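PDB 6Q1S: probable amino acid aminotransferase from Mycobacterium tuberculosis, which belongs to the class IV aminotransferase family and binds 4'-deoxy-4'-aminopyridoxal-5'-phosphate and 2-oxoglutaric acid. Local coordinates for residues Asp30-Thr35 against Leu93-Gly98. Numbering follows the deposited sequence.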
loop_
_atom_site.group_PDB
_atom_site.type_symbol
_atom_site.label_atom_id
_atom_site.label_comp_id
_atom_site.label_asym_id
_atom_site.label_seq_id
_atom_site.Cartn_x
_atom_site.Cartn_y
_atom_site.Cartn_z
ATOM N N ASP B 30 3.459 0.458 6.699
ATOM C CA ASP B 30 4.910 0.375 6.544
ATOM C C ASP B 30 5.398 -0.874 7.267
ATOM O O ASP B 30 5.756 -0.840 8.445
ATOM C CB ASP B 30 5.573 1.634 7.090
ATOM C CG ASP B 30 7.000 1.795 6.619
ATOM O OD1 ASP B 30 7.668 2.752 7.063
ATOM O OD2 ASP B 30 7.448 0.990 5.778
ATOM N N GLY B 31 5.422 -1.987 6.547
ATOM C CA GLY B 31 5.897 -3.235 7.117
ATOM C C GLY B 31 5.773 -4.347 6.102
ATOM O O GLY B 31 5.274 -4.152 4.991
ATOM N N VAL B 32 6.241 -5.528 6.503
ATOM C CA VAL B 32 6.177 -6.715 5.663
ATOM C C VAL B 32 5.464 -7.815 6.437
ATOM O O VAL B 32 5.377 -7.786 7.667
ATOM C CB VAL B 32 7.576 -7.185 5.211
ATOM C CG1 VAL B 32 8.286 -6.075 4.453
ATOM C CG2 VAL B 32 8.401 -7.637 6.407
ATOM N N PHE B 33 4.948 -8.797 5.700
ATOM C CA PHE B 33 4.250 -9.901 6.338
ATOM C C PHE B 33 4.371 -11.156 5.487
ATOM O O PHE B 33 4.831 -11.124 4.344
ATOM C CB PHE B 33 2.776 -9.561 6.602
ATOM C CG PHE B 33 1.879 -9.745 5.411
ATOM C CD1 PHE B 33 1.834 -8.796 4.404
ATOM C CD2 PHE B 33 1.056 -10.855 5.315
ATOM C CE1 PHE B 33 0.999 -8.961 3.312
ATOM C CE2 PHE B 33 0.219 -11.028 4.228
ATOM C CZ PHE B 33 0.189 -10.078 3.225
ATOM N N GLU B 34 3.948 -12.273 6.077
ATOM C CA GLU B 34 3.911 -13.567 5.417
ATOM C C GLU B 34 2.653 -14.296 5.855
ATOM O O GLU B 34 2.134 -14.060 6.948
ATOM C CB GLU B 34 5.151 -14.411 5.744
ATOM C CG GLU B 34 6.401 -14.006 4.982
ATOM C CD GLU B 34 6.275 -14.254 3.494
ATOM O OE1 GLU B 34 5.625 -15.250 3.111
ATOM O OE2 GLU B 34 6.825 -13.458 2.706
ATOM N N THR B 35 2.167 -15.189 4.998
ATOM C CA THR B 35 0.981 -15.983 5.291
ATOM C C THR B 35 1.319 -17.456 5.136
ATOM O O THR B 35 1.833 -17.872 4.094
ATOM C CB THR B 35 -0.192 -15.615 4.374
ATOM O OG1 THR B 35 -0.617 -14.275 4.653
ATOM C CG2 THR B 35 -1.360 -16.566 4.594
ATOM N N LEU B 93 2.587 -13.741 9.809
ATOM C CA LEU B 93 3.671 -13.062 10.512
ATOM C C LEU B 93 3.627 -11.580 10.166
ATOM O O LEU B 93 3.823 -11.213 9.006
ATOM C CB LEU B 93 5.028 -13.647 10.121
ATOM C CG LEU B 93 5.046 -15.135 9.790
ATOM C CD1 LEU B 93 6.390 -15.537 9.208
ATOM C CD2 LEU B 93 4.748 -15.927 11.039
ATOM N N ILE B 94 3.383 -10.734 11.161
ATOM C CA ILE B 94 3.294 -9.292 10.955
ATOM C C ILE B 94 4.578 -8.655 11.468
ATOM O O ILE B 94 4.932 -8.810 12.642
ATOM C CB ILE B 94 2.065 -8.694 11.654
ATOM C CG1 ILE B 94 0.808 -9.487 11.292
ATOM C CG2 ILE B 94 1.907 -7.226 11.277
ATOM C CD1 ILE B 94 0.433 -9.404 9.828
ATOM N N TYR B 95 5.276 -7.937 10.589
ATOM C CA TYR B 95 6.567 -7.326 10.901
ATOM C C TYR B 95 6.523 -5.884 10.403
ATOM O O TYR B 95 6.676 -5.629 9.205
ATOM C CB TYR B 95 7.711 -8.112 10.268
ATOM C CG TYR B 95 9.094 -7.674 10.696
ATOM C CD1 TYR B 95 9.355 -7.306 12.008
ATOM C CD2 TYR B 95 10.147 -7.660 9.790
ATOM C CE1 TYR B 95 10.623 -6.913 12.401
ATOM C CE2 TYR B 95 11.417 -7.273 10.172
ATOM C CZ TYR B 95 11.651 -6.900 11.477
ATOM O OH TYR B 95 12.916 -6.513 11.861
ATOM N N SER B 96 6.322 -4.947 11.323
ATOM C CA SER B 96 6.168 -3.540 10.997
ATOM C C SER B 96 7.355 -2.736 11.504
ATOM O O SER B 96 8.121 -3.189 12.359
ATOM C CB SER B 96 4.878 -2.982 11.604
ATOM O OG SER B 96 5.042 -1.630 11.995
ATOM N N ARG B 97 7.490 -1.521 10.969
ATOM C CA ARG B 97 8.585 -0.643 11.363
ATOM C C ARG B 97 8.454 -0.146 12.797
ATOM O O ARG B 97 9.428 0.387 13.340
ATOM C CB ARG B 97 8.680 0.542 10.397
ATOM C CG ARG B 97 10.058 1.195 10.352
ATOM C CD ARG B 97 10.182 2.164 9.185
ATOM N NE ARG B 97 9.860 1.532 7.909
ATOM C CZ ARG B 97 10.740 0.881 7.153
ATOM N NH1 ARG B 97 12.005 0.777 7.539
ATOM N NH2 ARG B 97 10.356 0.337 6.008
ATOM N N GLY B 98 7.294 -0.303 13.419
ATOM C CA GLY B 98 7.108 0.132 14.786
ATOM C C GLY B 98 6.368 1.448 14.883
ATOM O O GLY B 98 5.767 1.947 13.927
#
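Gly-31 to Glu-34 run antiparallel to Leu-93 to Ser-96, two neighbouring strands in the antiparallel sheet of this class IV aminotransferase fold, with Val-32/Tyr-95 and Glu-34/Leu-93 as hydrogen-bonded pairs. Val-32 N reaches Tyr-95 O at 2.7 Å, and the return bond runs from Tyr-95 N to Val-32 O. At Gly-31 the backbones close to 3.9 Å between its CA and Ser-96 CA, where a CB would run into Tyr-95 O and Ser-96 CA.

On the face towards helix 46-59, Val-32 and Tyr-95 lie side by side, and Val-32 CG2 meets the edge of the Tyr-95 ring at CD2, 3.8 Å away. Next along, Leu-93 CD1 rests on Glu-34 CB; the Glu-34 chain then bends at chi2 (-66°), and its carboxylate forms a salt bridge with Arg-52 near the bound 4'-deoxy-4'-aminopyridoxal-5'-phosphate. The other face carries Phe-33, whose CB touches Ile-94 CD1 and whose ring packs edge-to-face with Tyr-155.

Past the strand end, Arg-97 N bonds to Asp-30 O, while the arginine side chain, its NH2 also bonded to Met-60 O, bends at chi3 (-55°) into a side-on salt bridge with the Asp-30 carboxylate. The carboxylate and guanidinium planes are 38° apart: Arg-97 NH2 hydrogen-bonds Asp-30 OD2 on its syn side at 3.0 Å, whereas Arg-97 NE bonds Asp-30 OD1 from above the carboxylate plane at 2.6 Å.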